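Local coordinates for protein N5-Carboxyaminoimidazole ribonucleotide synthetase (Staphylococcus aureus subsp. aureus, PDB 3ORQ) that catalyses the ATP-dependent carboxylation of 5-aminoimidazole ribonucleotide with bicarbonate to give N5-carboxyaminoimidazole ribonucleotide, as an ATP-grasp ligase of purine biosynthesis, at residues Glu284-Ser289 and Ile307-Pro312; Asn204-Phe209 and Gln301-Ser306; Gly101-Gln106 and Gln246-Ile251. All blocks are in the same frame, centred on the assembly; numbering follows the deposited sequence.

Contact 1 of 3, residues Glu284-Ser289 and Ile307-Pro312; sequences EACDYS and IELLKP
Ala285, Asp287 and Ile307 have the largest shares of the buried surface where the end of helix 282-285 meets the chain that leads into strand 313-319. The carbonyl oxygen of Ala285, at the end of the helix, accepts a hydrogen bond from Leu310 N at 2.8 Å, the donor lying almost in line with the C=O bond; Lys311 N adds a weak second one. The methyl of Ala285 meanwhile packs on Leu309 CD1. One residue on, the backbones form a single antiparallel bridge at Cys286 and Leu309, in which Asp287 N donates to Glu308 O in the carbonyl plane at 3.3 Å.

Asp287 then turns its carboxylate back over the other chain. With CG lodged between its own N and carbonyl carbon (chi1 49°), OD1 reaches Glu308 N at 2.9 Å in a nearly straight bond that arrives 40° out of the carboxylate plane. Ile307 adds apolar packing on the Cys286 side: its CG2 lies 3.8 Å from Cys286 CB and also touches Asp287 OD1.

Asp287 OD2 and Glu308 OE1 stand 4.6 Å apart, but Glu308 OE1 forms a salt bridge with Lys311 of the second subunit, and the reciprocal pair forms as well. That lysine probably eases the closeness of two carboxylates, so the charge balance of this contact appears to depend partly on the dimer.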
ATOM      1  N   GLU A 284       3.433   1.642  -7.114  1.00  7.58           N
ATOM      2  CA  GLU A 284       4.856   1.777  -6.756  1.00  7.39           C
ATOM      3  C   GLU A 284       5.516   3.043  -7.306  1.00  6.77           C
ATOM      4  O   GLU A 284       6.444   3.596  -6.680  1.00  7.77           O
ATOM      5  CB  GLU A 284       5.648   0.563  -7.236  1.00  8.85           C
ATOM      6  CG  GLU A 284       5.422  -0.735  -6.401  1.00 10.27           C
ATOM      7  CD  GLU A 284       4.126  -1.395  -6.769  1.00 10.13           C
ATOM      8  OE1 GLU A 284       3.577  -0.993  -7.811  1.00  5.64           O
ATOM      9  OE2 GLU A 284       3.629  -2.265  -6.014  1.00  8.97           O
ATOM     10  N   ALA A 285       5.051   3.499  -8.466  1.00  5.47           N
ATOM     11  CA  ALA A 285       5.809   4.500  -9.268  1.00  5.75           C
ATOM     12  C   ALA A 285       5.419   5.955  -9.045  1.00  5.36           C
ATOM     13  O   ALA A 285       6.196   6.854  -9.382  1.00  7.63           O
ATOM     14  CB  ALA A 285       5.711   4.155 -10.725  1.00  4.28           C
ATOM     15  N   CYS A 286       4.258   6.199  -8.445  1.00  4.46           N
ATOM     16  CA  CYS A 286       3.728   7.599  -8.313  1.00  4.09           C
ATOM     17  C   CYS A 286       3.621   7.970  -6.870  1.00  3.44           C
ATOM     18  O   CYS A 286       3.651   7.092  -5.997  1.00  4.19           O
ATOM     19  CB  CYS A 286       2.331   7.751  -8.967  1.00  2.00           C
ATOM     20  SG  CYS A 286       2.313   7.492 -10.757  1.00  7.45           S
ATOM     21  N   ASP A 287       3.444   9.256  -6.604  1.00  2.00           N
ATOM     22  CA  ASP A 287       3.303   9.695  -5.218  1.00  2.00           C
ATOM     23  C   ASP A 287       1.881   9.451  -4.703  1.00  2.27           C
ATOM     24  O   ASP A 287       1.616   9.571  -3.488  1.00  2.83           O
ATOM     25  CB  ASP A 287       3.718  11.171  -5.063  1.00  2.00           C
ATOM     26  CG  ASP A 287       3.070  12.093  -6.104  1.00  6.86           C
ATOM     27  OD1 ASP A 287       2.375  11.602  -7.023  1.00  7.70           O
ATOM     28  OD2 ASP A 287       3.257  13.327  -6.013  1.00 10.41           O
ATOM     29  N   TYR A 288       0.964   9.142  -5.628  1.00  2.00           N
ATOM     30  CA  TYR A 288      -0.415   8.726  -5.307  1.00  2.00           C
ATOM     31  C   TYR A 288      -0.747   7.592  -6.276  1.00  2.27           C
ATOM     32  O   TYR A 288      -0.292   7.610  -7.418  1.00  3.46           O
ATOM     33  CB  TYR A 288      -1.431   9.829  -5.566  1.00  2.00           C
ATOM     34  CG  TYR A 288      -1.227  11.118  -4.758  1.00  2.00           C
ATOM     35  CD1 TYR A 288      -0.448  12.160  -5.289  1.00  2.00           C
ATOM     36  CD2 TYR A 288      -1.828  11.298  -3.517  1.00  2.00           C
ATOM     37  CE1 TYR A 288      -0.241  13.338  -4.604  1.00  2.00           C
ATOM     38  CE2 TYR A 288      -1.602  12.497  -2.770  1.00  2.00           C
ATOM     39  CZ  TYR A 288      -0.804  13.506  -3.352  1.00  2.50           C
ATOM     40  OH  TYR A 288      -0.584  14.696  -2.695  1.00  5.94           O
ATOM     41  N   SER A 289      -1.541   6.614  -5.848  1.00  2.00           N
ATOM     42  CA  SER A 289      -1.973   5.576  -6.792  1.00  3.97           C
ATOM     43  C   SER A 289      -3.377   5.877  -7.254  1.00  2.35           C
ATOM     44  O   SER A 289      -4.059   6.681  -6.657  1.00  3.74           O
ATOM     45  CB  SER A 289      -1.925   4.170  -6.151  1.00  3.39           C
ATOM     46  OG  SER A 289      -3.125   3.905  -5.431  1.00  2.32           O
ATOM     47  N   ILE A 307       0.041  14.604 -10.428  1.00 10.81           N
ATOM     48  CA  ILE A 307       0.638  13.360  -9.988  1.00  9.99           C
ATOM     49  C   ILE A 307       2.078  13.256 -10.485  1.00  8.97           C
ATOM     50  O   ILE A 307       2.367  13.596 -11.638  1.00  8.12           O
ATOM     51  CB  ILE A 307      -0.212  12.158 -10.421  1.00 10.50           C
ATOM     52  CG1 ILE A 307      -1.521  12.177  -9.615  1.00 12.55           C
ATOM     53  CG2 ILE A 307       0.509  10.848 -10.083  1.00  7.96           C
ATOM     54  CD1 ILE A 307      -2.657  11.943 -10.473  1.00 14.95           C
ATOM     55  N   GLU A 308       2.986  12.833  -9.605  1.00  6.74           N
ATOM     56  CA  GLU A 308       4.399  12.780  -9.982  1.00  7.86           C
ATOM     57  C   GLU A 308       4.763  11.366 -10.264  1.00  5.79           C
ATOM     58  O   GLU A 308       4.460  10.493  -9.464  1.00  9.19           O
ATOM     59  CB  GLU A 308       5.321  13.295  -8.878  1.00  8.53           C
ATOM     60  CG  GLU A 308       5.492  14.778  -8.858  1.00 17.78           C
ATOM     61  CD  GLU A 308       6.592  15.249  -7.906  1.00 26.83           C
ATOM     62  OE1 GLU A 308       6.413  16.360  -7.332  1.00 30.49           O
ATOM     63  OE2 GLU A 308       7.627  14.535  -7.742  1.00 27.37           O
ATOM     64  N   LEU A 309       5.434  11.128 -11.377  1.00  4.17           N
ATOM     65  CA  LEU A 309       6.089   9.833 -11.585  1.00  5.84           C
ATOM     66  C   LEU A 309       7.473   9.871 -10.897  1.00  7.19           C
ATOM     67  O   LEU A 309       8.413  10.532 -11.393  1.00 10.88           O
ATOM     68  CB  LEU A 309       6.183   9.518 -13.089  1.00  2.63           C
ATOM     69  CG  LEU A 309       6.802   8.190 -13.522  1.00  2.06           C
ATOM     70  CD1 LEU A 309       5.946   7.019 -13.124  1.00  2.00           C
ATOM     71  CD2 LEU A 309       6.931   8.226 -15.008  1.00  2.00           C
ATOM     72  N   LEU A 310       7.609   9.194  -9.769  1.00  7.69           N
ATOM     73  CA  LEU A 310       8.879   9.148  -8.979  1.00  7.18           C
ATOM     74  C   LEU A 310       9.952   8.280  -9.674  1.00  7.87           C
ATOM     75  O   LEU A 310      11.147   8.562  -9.610  1.00  8.58           O
ATOM     76  CB  LEU A 310       8.591   8.626  -7.571  1.00  7.74           C
ATOM     77  CG  LEU A 310       7.524   9.433  -6.809  1.00  7.70           C
ATOM     78  CD1 LEU A 310       7.151   8.810  -5.450  1.00  3.98           C
ATOM     79  CD2 LEU A 310       7.965  10.928  -6.640  1.00  5.52           C
ATOM     80  N   LYS A 311       9.526   7.233 -10.368  1.00  7.69           N
ATOM     81  CA  LYS A 311      10.439   6.451 -11.164  1.00  7.55           C
ATOM     82  C   LYS A 311       9.664   5.765 -12.293  1.00  8.02           C
ATOM     83  O   LYS A 311       8.528   5.316 -12.070  1.00  5.88           O
ATOM     84  CB  LYS A 311      11.104   5.401 -10.263  1.00  9.33           C
ATOM     85  CG  LYS A 311      12.408   4.847 -10.826  1.00 11.36           C
ATOM     86  CD  LYS A 311      13.155   3.994  -9.799  1.00 16.39           C
ATOM     87  CE  LYS A 311      14.380   3.298 -10.496  1.00 17.45           C
ATOM     88  NZ  LYS A 311      15.040   2.368  -9.575  1.00 13.08           N
ATOM     89  N   PRO A 312      10.276   5.651 -13.500  1.00  7.28           N
ATOM     90  CA  PRO A 312       9.577   5.065 -14.629  1.00  6.77           C
ATOM     91  C   PRO A 312       9.368   3.596 -14.338  1.00 10.52           C
ATOM     92  O   PRO A 312      10.020   3.059 -13.404  1.00 11.04           O
ATOM     93  CB  PRO A 312      10.565   5.194 -15.790  1.00  5.59           C
ATOM     94  CG  PRO A 312      11.516   6.316 -15.413  1.00  7.53           C
ATOM     95  CD  PRO A 312      11.616   6.177 -13.872  1.00  8.79           C
TER

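Contact 2 of 3, residues Asn204-Phe209 and Gln301-Ser306; sequences NNQITF and QSLPNS
Gln206 reaches from the start of strand 207-218 to the backbone of Ser302 and Leu303, and its carboxamide does the touching. CB already points toward the segment 301-306; CG sits beside the backbone N and the chain runs straight on from there (chi2 180°), which carries CD across to 3.9 Å from Ser302 CA. At the tip, OE1 takes the N-H of Leu303 at 2.9 Å. That bond is nearly straight at the hydrogen, 170°, although the donor stands above the plane of the amide. The same oxygen lies against Ser302 CA at 3.3 Å and is also near Ser302 CB. The other branch, NE2, lies near Ser302 CA and Gln301 O and is hydrogen-bonded to Asn203 O, so both ends of the carboxamide are held and its rotation is fixed.

Strand 207-218 belongs to the large antiparallel sheet of the ATP-grasp enzyme, where Thr208 pairs through its backbone with Thr200 of the adjoining strand 191-201. The segment 301-306 has no regular secondary structure; it follows helix 290-298 and passes alongside the beginning of the strand.

Two residues further along, on the same side of the strand as Gln206, Thr208 makes the second direct link. OG1 donates to Pro304 O at 2.9 Å, almost on the line of the C=O bond, while it also rests against Leu303 CB. Thr208 CG2 lies close beside Pro304 O, with Asn305 O at 3.7 Å and Ser306 CA a little further. Leu303 points its side chain at the strand, and CD1 comes within 3.9 Å of Thr208 OG1. Beyond the threonine the link passes through water: one molecule accepts from Phe209 N and donates to Asn305 O, lying in the ring plane at the edge of Phe209.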
ATOM      1  N   ASN A 204     -16.409  19.541  -6.311  1.00 13.21           N
ATOM      2  CA  ASN A 204     -16.322  20.877  -6.894  1.00 14.11           C
ATOM      3  C   ASN A 204     -15.448  20.944  -8.153  1.00 12.36           C
ATOM      4  O   ASN A 204     -14.532  21.793  -8.260  1.00 12.61           O
ATOM      5  CB  ASN A 204     -15.838  21.875  -5.840  1.00 15.96           C
ATOM      6  CG  ASN A 204     -16.129  23.330  -6.226  1.00 23.00           C
ATOM      7  OD1 ASN A 204     -17.144  23.645  -6.864  1.00 28.65           O
ATOM      8  ND2 ASN A 204     -15.234  24.225  -5.827  1.00 27.34           N
ATOM      9  N   ASN A 205     -15.703  20.026  -9.079  1.00  9.16           N
ATOM     10  CA  ASN A 205     -15.021  20.016 -10.370  1.00 10.99           C
ATOM     11  C   ASN A 205     -13.512  19.723 -10.361  1.00 10.73           C
ATOM     12  O   ASN A 205     -12.846  19.892 -11.382  1.00 12.49           O
ATOM     13  CB  ASN A 205     -15.279  21.349 -11.130  1.00 13.54           C
ATOM     14  CG  ASN A 205     -15.219  21.185 -12.659  1.00 18.12           C
ATOM     15  OD1 ASN A 205     -15.649  20.154 -13.216  1.00 21.47           O
ATOM     16  ND2 ASN A 205     -14.653  22.195 -13.343  1.00 21.97           N
ATOM     17  N   GLN A 206     -12.949  19.317  -9.228  1.00  9.18           N
ATOM     18  CA  GLN A 206     -11.553  18.963  -9.225  1.00 10.58           C
ATOM     19  C   GLN A 206     -11.227  17.791 -10.182  1.00 11.67           C
ATOM     20  O   GLN A 206     -12.020  16.855 -10.328  1.00 12.58           O
ATOM     21  CB  GLN A 206     -11.159  18.550  -7.851  1.00 11.86           C
ATOM     22  CG  GLN A 206     -11.127  19.638  -6.853  1.00 14.76           C
ATOM     23  CD  GLN A 206     -10.710  19.048  -5.500  1.00 17.11           C
ATOM     24  OE1 GLN A 206      -9.524  19.023  -5.162  1.00 15.95           O
ATOM     25  NE2 GLN A 206     -11.682  18.523  -4.759  1.00 16.29           N
ATOM     26  N   ILE A 207     -10.062  17.854 -10.813  1.00 11.29           N
ATOM     27  CA  ILE A 207      -9.599  16.813 -11.721  1.00 13.35           C
ATOM     28  C   ILE A 207      -8.067  16.657 -11.681  1.00 14.00           C
ATOM     29  O   ILE A 207      -7.364  17.627 -11.477  1.00 16.68           O
ATOM     30  CB  ILE A 207     -10.118  17.027 -13.155  1.00 13.09           C
ATOM     31  CG1 ILE A 207      -9.697  15.863 -14.045  1.00 16.33           C
ATOM     32  CG2 ILE A 207      -9.628  18.371 -13.741  1.00 14.63           C
ATOM     33  CD1 ILE A 207     -10.413  15.832 -15.427  1.00 19.55           C
ATOM     34  N   THR A 208      -7.575  15.429 -11.855  1.00 13.58           N
ATOM     35  CA  THR A 208      -6.148  15.117 -11.831  1.00 12.57           C
ATOM     36  C   THR A 208      -5.853  14.027 -12.842  1.00  8.97           C
ATOM     37  O   THR A 208      -6.657  13.144 -13.061  1.00  7.36           O
ATOM     38  CB  THR A 208      -5.721  14.580 -10.457  1.00 16.10           C
ATOM     39  OG1 THR A 208      -6.452  15.288  -9.462  1.00 25.61           O
ATOM     40  CG2 THR A 208      -4.206  14.817 -10.202  1.00 16.43           C
ATOM     41  N   PHE A 209      -4.681  14.119 -13.467  1.00  8.45           N
ATOM     42  CA  PHE A 209      -4.275  13.207 -14.506  1.00  8.98           C
ATOM     43  C   PHE A 209      -3.000  12.483 -14.084  1.00  9.23           C
ATOM     44  O   PHE A 209      -2.030  13.126 -13.682  1.00 11.36           O
ATOM     45  CB  PHE A 209      -3.996  13.973 -15.815  1.00  8.34           C
ATOM     46  CG  PHE A 209      -5.196  14.630 -16.412  1.00  8.39           C
ATOM     47  CD1 PHE A 209      -5.511  15.948 -16.093  1.00 10.08           C
ATOM     48  CD2 PHE A 209      -5.995  13.945 -17.340  1.00 12.53           C
ATOM     49  CE1 PHE A 209      -6.624  16.595 -16.690  1.00 13.24           C
ATOM     50  CE2 PHE A 209      -7.126  14.571 -17.931  1.00 11.24           C
ATOM     51  CZ  PHE A 209      -7.424  15.904 -17.604  1.00 12.12           C
ATOM     52  N   GLN A 301     -12.885  14.433  -0.693  1.00  4.02           N
ATOM     53  CA  GLN A 301     -11.695  15.181  -0.261  1.00  5.98           C
ATOM     54  C   GLN A 301     -11.092  15.960  -1.428  1.00  5.00           C
ATOM     55  O   GLN A 301     -11.417  15.709  -2.578  1.00  8.33           O
ATOM     56  CB  GLN A 301     -10.620  14.235   0.288  1.00  5.34           C
ATOM     57  CG  GLN A 301     -11.119  13.135   1.310  1.00  4.99           C
ATOM     58  CD  GLN A 301     -11.659  13.728   2.533  1.00  9.78           C
ATOM     59  OE1 GLN A 301     -10.932  14.355   3.301  1.00 16.71           O
ATOM     60  NE2 GLN A 301     -12.959  13.577   2.736  1.00 15.55           N
ATOM     61  N   SER A 302     -10.197  16.882  -1.136  1.00  2.69           N
ATOM     62  CA  SER A 302      -9.386  17.507  -2.195  1.00  3.76           C
ATOM     63  C   SER A 302      -8.450  16.500  -2.833  1.00  4.70           C
ATOM     64  O   SER A 302      -7.963  15.570  -2.134  1.00  4.40           O
ATOM     65  CB  SER A 302      -8.569  18.692  -1.683  1.00  2.00           C
ATOM     66  OG  SER A 302      -9.456  19.673  -1.164  1.00  7.94           O
ATOM     67  N   LEU A 303      -8.219  16.685  -4.149  1.00  2.54           N
ATOM     68  CA  LEU A 303      -7.360  15.799  -4.932  1.00  2.37           C
ATOM     69  C   LEU A 303      -6.072  16.542  -5.113  1.00  3.22           C
ATOM     70  O   LEU A 303      -6.077  17.745  -5.145  1.00  2.00           O
ATOM     71  CB  LEU A 303      -7.954  15.537  -6.344  1.00  2.72           C
ATOM     72  CG  LEU A 303      -9.251  14.714  -6.324  1.00  4.68           C
ATOM     73  CD1 LEU A 303      -9.851  14.494  -7.701  1.00  2.00           C
ATOM     74  CD2 LEU A 303      -8.936  13.371  -5.695  1.00  7.18           C
ATOM     75  N   PRO A 304      -4.935  15.826  -5.240  1.00  3.32           N
ATOM     76  CA  PRO A 304      -3.710  16.565  -5.561  1.00  2.69           C
ATOM     77  C   PRO A 304      -3.869  17.171  -6.950  1.00  7.22           C
ATOM     78  O   PRO A 304      -4.531  16.568  -7.790  1.00  7.04           O
ATOM     79  CB  PRO A 304      -2.659  15.492  -5.573  1.00  2.00           C
ATOM     80  CG  PRO A 304      -3.470  14.199  -5.899  1.00  4.17           C
ATOM     81  CD  PRO A 304      -4.714  14.384  -5.115  1.00  2.00           C
ATOM     82  N   ASN A 305      -3.273  18.332  -7.186  1.00 10.41           N
ATOM     83  CA  ASN A 305      -3.376  18.997  -8.477  1.00 14.91           C
ATOM     84  C   ASN A 305      -2.604  18.287  -9.553  1.00 14.92           C
ATOM     85  O   ASN A 305      -3.004  18.317 -10.710  1.00 16.10           O
ATOM     86  CB  ASN A 305      -2.919  20.460  -8.371  1.00 18.86           C
ATOM     87  CG  ASN A 305      -3.873  21.302  -7.511  1.00 26.04           C
ATOM     88  OD1 ASN A 305      -3.439  22.111  -6.689  1.00 31.80           O
ATOM     89  ND2 ASN A 305      -5.189  21.074  -7.676  1.00 29.64           N
ATOM     90  N   SER A 306      -1.494  17.649  -9.187  1.00 14.20           N
ATOM     91  CA  SER A 306      -0.771  16.854 -10.170  1.00 14.91           C
ATOM     92  C   SER A 306      -0.283  15.560  -9.569  1.00 12.80           C
ATOM     93  O   SER A 306      -0.214  15.419  -8.356  1.00 14.54           O
ATOM     94  CB  SER A 306       0.400  17.650 -10.790  1.00 15.56           C
ATOM     95  OG  SER A 306       1.442  17.755  -9.845  1.00 20.10           O
TER
HETATM   96  O   HOH W   1      -3.123  16.705 -13.371  1.00  7.64           O

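Contact 3 of 3, residues Gly101-Gln106 and Gln246-Ile251; sequences GYQAIQ and QSIHFI
Ser247 and Gln103 open the contact at the first turn of helix 103-109: the carbonyl oxygen of Ser247 lies 3.1 Å from Gln103 NE2. Next in sequence, Ile248 turns CG2 to the helix, where it meets Ala104 CA at 3.8 Å and packs on Ala104 CB; the isoleucine is further covered by Leu107 and Leu108 of the same helix.

His249 provides the main polar link. Its backbone N-H is taken by Gln103 OE1 at 2.8 Å, with the donor tilted 34° from the amide plane. Gln103 reaches it by being stretched out, CG opposite its own backbone N (chi1 -178°) and the chain extended beyond. The carboxamide oxygen also touches His249 CB, while the imidazole points elsewhere and is hydrogen-bonded through NE2 to Pro99 O. A water lies 2.9 Å from His249 O, probably donating to it, and accepts from Ala104 N, joining the first turn of the helix to the loop.

Phe250 follows with its CB directed off the helix, yet its ring swings back so that CE1 comes within 4.1 Å of the Ala104 methyl. The ring also stacks on Phe254, and Phe250 O accepts a hydrogen bond from Arg201.

The contact thus joins the preATP-grasp domain to the ATP-grasp domain around a single residue, His249, while Ala104 packs against Ile248 and Phe250: the N-H and C=O of His249 are met by a side chain and, through a water, by an N-H of the helix's first turn.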
ATOM      1  N   GLY A 101     -22.962   8.451  -9.529  1.00  5.92           N
ATOM      2  CA  GLY A 101     -24.222   8.493 -10.332  1.00  3.71           C
ATOM      3  C   GLY A 101     -24.397   7.186 -11.086  1.00  5.47           C
ATOM      4  O   GLY A 101     -23.719   6.186 -10.768  1.00  6.14           O
ATOM      5  N   TYR A 102     -25.308   7.150 -12.050  1.00  5.52           N
ATOM      6  CA  TYR A 102     -25.571   5.938 -12.833  1.00  7.11           C
ATOM      7  C   TYR A 102     -25.326   6.175 -14.332  1.00  7.44           C
ATOM      8  O   TYR A 102     -25.313   5.234 -15.115  1.00  6.92           O
ATOM      9  CB  TYR A 102     -27.009   5.424 -12.610  1.00  7.22           C
ATOM     10  CG  TYR A 102     -28.044   6.395 -13.133  1.00  9.21           C
ATOM     11  CD1 TYR A 102     -28.390   7.534 -12.389  1.00 12.12           C
ATOM     12  CD2 TYR A 102     -28.614   6.230 -14.396  1.00 11.41           C
ATOM     13  CE1 TYR A 102     -29.313   8.453 -12.856  1.00 15.10           C
ATOM     14  CE2 TYR A 102     -29.551   7.157 -14.880  1.00 17.30           C
ATOM     15  CZ  TYR A 102     -29.888   8.269 -14.100  1.00 17.42           C
ATOM     16  OH  TYR A 102     -30.801   9.199 -14.556  1.00 24.78           O
ATOM     17  N   GLN A 103     -25.115   7.418 -14.720  1.00  9.15           N
ATOM     18  CA  GLN A 103     -24.975   7.742 -16.142  1.00 12.10           C
ATOM     19  C   GLN A 103     -23.740   7.071 -16.745  1.00 11.88           C
ATOM     20  O   GLN A 103     -23.796   6.534 -17.851  1.00 11.70           O
ATOM     21  CB  GLN A 103     -24.916   9.268 -16.357  1.00 11.63           C
ATOM     22  CG  GLN A 103     -24.820   9.673 -17.821  1.00 13.99           C
ATOM     23  CD  GLN A 103     -24.336  11.108 -18.013  1.00 14.77           C
ATOM     24  OE1 GLN A 103     -23.556  11.608 -17.211  1.00 16.02           O
ATOM     25  NE2 GLN A 103     -24.766  11.758 -19.107  1.00 10.81           N
ATOM     26  N   ALA A 104     -22.614   7.154 -16.037  1.00 11.67           N
ATOM     27  CA  ALA A 104     -21.374   6.603 -16.558  1.00 12.43           C
ATOM     28  C   ALA A 104     -21.621   5.146 -16.877  1.00 14.22           C
ATOM     29  O   ALA A 104     -21.385   4.701 -18.002  1.00 16.84           O
ATOM     30  CB  ALA A 104     -20.237   6.755 -15.549  1.00 12.63           C
ATOM     31  N   ILE A 105     -22.134   4.409 -15.892  1.00 15.16           N
ATOM     32  CA  ILE A 105     -22.376   2.988 -16.044  1.00 17.39           C
ATOM     33  C   ILE A 105     -23.349   2.691 -17.142  1.00 18.50           C
ATOM     34  O   ILE A 105     -23.034   1.887 -17.991  1.00 20.43           O
ATOM     35  CB  ILE A 105     -22.892   2.336 -14.758  1.00 17.36           C
ATOM     36  CG1 ILE A 105     -21.783   2.277 -13.706  1.00 16.96           C
ATOM     37  CG2 ILE A 105     -23.440   0.945 -15.064  1.00 16.43           C
ATOM     38  CD1 ILE A 105     -20.703   1.210 -13.933  1.00 19.65           C
ATOM     39  N   GLN A 106     -24.525   3.319 -17.118  1.00 19.29           N
ATOM     40  CA  GLN A 106     -25.569   3.085 -18.132  1.00 21.47           C
ATOM     41  C   GLN A 106     -25.004   3.150 -19.544  1.00 22.48           C
ATOM     42  O   GLN A 106     -25.257   2.302 -20.398  1.00 24.50           O
ATOM     43  CB  GLN A 106     -26.686   4.138 -17.995  1.00 21.39           C
ATOM     44  CG  GLN A 106     -27.741   4.148 -19.135  1.00 24.22           C
ATOM     45  CD  GLN A 106     -28.571   5.456 -19.189  1.00 27.66           C
ATOM     46  OE1 GLN A 106     -28.670   6.206 -18.205  1.00 29.67           O
ATOM     47  NE2 GLN A 106     -29.165   5.724 -20.347  1.00 26.72           N
ATOM     48  N   GLN A 246     -17.681  16.705 -20.587  1.00 18.49           N
ATOM     49  CA  GLN A 246     -18.904  17.522 -20.760  1.00 21.62           C
ATOM     50  C   GLN A 246     -20.136  16.705 -21.108  1.00 18.81           C
ATOM     51  O   GLN A 246     -21.242  17.236 -21.117  1.00 19.56           O
ATOM     52  CB  GLN A 246     -18.738  18.633 -21.801  1.00 24.13           C
ATOM     53  CG  GLN A 246     -18.102  19.896 -21.242  1.00 32.27           C
ATOM     54  CD  GLN A 246     -16.613  19.958 -21.555  1.00 38.22           C
ATOM     55  OE1 GLN A 246     -16.209  20.056 -22.734  1.00 37.31           O
ATOM     56  NE2 GLN A 246     -15.777  19.905 -20.496  1.00 39.27           N
ATOM     57  N   SER A 247     -19.945  15.436 -21.428  1.00 15.43           N
ATOM     58  CA  SER A 247     -21.074  14.620 -21.842  1.00 16.75           C
ATOM     59  C   SER A 247     -21.438  13.509 -20.868  1.00 16.35           C
ATOM     60  O   SER A 247     -22.573  12.997 -20.931  1.00 17.41           O
ATOM     61  CB  SER A 247     -20.851  14.058 -23.261  1.00 18.37           C
ATOM     62  OG  SER A 247     -20.879  15.117 -24.225  1.00 24.72           O
ATOM     63  N   ILE A 248     -20.483  13.123 -19.998  1.00 12.56           N
ATOM     64  CA  ILE A 248     -20.662  12.005 -19.056  1.00 10.02           C
ATOM     65  C   ILE A 248     -20.125  12.412 -17.705  1.00  9.24           C
ATOM     66  O   ILE A 248     -19.009  12.938 -17.606  1.00  8.94           O
ATOM     67  CB  ILE A 248     -19.843  10.779 -19.446  1.00 10.01           C
ATOM     68  CG1 ILE A 248     -20.181  10.302 -20.852  1.00 10.50           C
ATOM     69  CG2 ILE A 248     -20.059   9.656 -18.474  1.00 10.84           C
ATOM     70  CD1 ILE A 248     -19.345   9.097 -21.306  1.00  9.89           C
ATOM     71  N   HIS A 249     -20.919  12.214 -16.668  1.00  8.50           N
ATOM     72  CA  HIS A 249     -20.491  12.577 -15.340  1.00  8.92           C
ATOM     73  C   HIS A 249     -19.549  11.506 -14.774  1.00  7.43           C
ATOM     74  O   HIS A 249     -19.937  10.349 -14.626  1.00  9.93           O
ATOM     75  CB  HIS A 249     -21.698  12.735 -14.427  1.00  9.95           C
ATOM     76  CG  HIS A 249     -21.341  13.047 -13.003  1.00 10.85           C
ATOM     77  ND1 HIS A 249     -20.759  14.242 -12.628  1.00 11.60           N
ATOM     78  CD2 HIS A 249     -21.474  12.319 -11.865  1.00 12.61           C
ATOM     79  CE1 HIS A 249     -20.570  14.246 -11.319  1.00  9.67           C
ATOM     80  NE2 HIS A 249     -20.993  13.091 -10.832  1.00 13.14           N
ATOM     81  N   PHE A 250     -18.329  11.909 -14.440  1.00  5.62           N
ATOM     82  CA  PHE A 250     -17.384  11.056 -13.709  1.00  4.61           C
ATOM     83  C   PHE A 250     -17.026  11.609 -12.352  1.00  5.38           C
ATOM     84  O   PHE A 250     -16.674  12.782 -12.241  1.00  5.65           O
ATOM     85  CB  PHE A 250     -16.102  10.926 -14.524  1.00  5.14           C
ATOM     86  CG  PHE A 250     -16.258  10.099 -15.764  1.00  7.43           C
ATOM     87  CD1 PHE A 250     -16.422   8.701 -15.669  1.00  4.17           C
ATOM     88  CD2 PHE A 250     -16.303  10.714 -17.013  1.00  7.39           C
ATOM     89  CE1 PHE A 250     -16.570   7.924 -16.823  1.00  6.25           C
ATOM     90  CE2 PHE A 250     -16.467   9.951 -18.168  1.00  8.87           C
ATOM     91  CZ  PHE A 250     -16.595   8.575 -18.090  1.00  7.52           C
ATOM     92  N   ILE A 251     -17.108  10.778 -11.320  1.00  6.56           N
ATOM     93  CA  ILE A 251     -16.438  11.029 -10.041  1.00  6.94           C
ATOM     94  C   ILE A 251     -15.579   9.787  -9.726  1.00  7.86           C
ATOM     95  O   ILE A 251     -15.900   8.682 -10.161  1.00  6.44           O
ATOM     96  CB  ILE A 251     -17.434  11.282  -8.897  1.00  8.63           C
ATOM     97  CG1 ILE A 251     -18.105  12.665  -9.062  1.00  9.57           C
ATOM     98  CG2 ILE A 251     -16.712  11.206  -7.546  1.00  6.80           C
ATOM     99  CD1 ILE A 251     -17.118  13.824  -9.130  1.00  9.68           C
TER
HETATM  100  O   HOH W   2     -22.361   8.921 -13.947  1.00 14.34           O

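In the fold
Contacts 1 and 2 are neighbours, their centres about 16 Å apart, and they touch where Ile307 packs on Thr208 and Tyr288 on Pro304. Both use the irregular chain between helix 290-298 and strand 313-319; along the sequence their segments alternate. Contact 3 is separate, its centre about 17 Å from that of contact 2 and about 27 Å from that of contact 1. It begins earliest in the chain, crosses contact 2 in order and closes before contact 1 opens. Strands 207-218 and 313-319 belong to one eight-stranded antiparallel sheet. Contacts 1 and 2 lie at loops that touch the second subunit, whereas contact 3 ties the preATP-grasp domain to the loop entering strand 252-261 of that sheet.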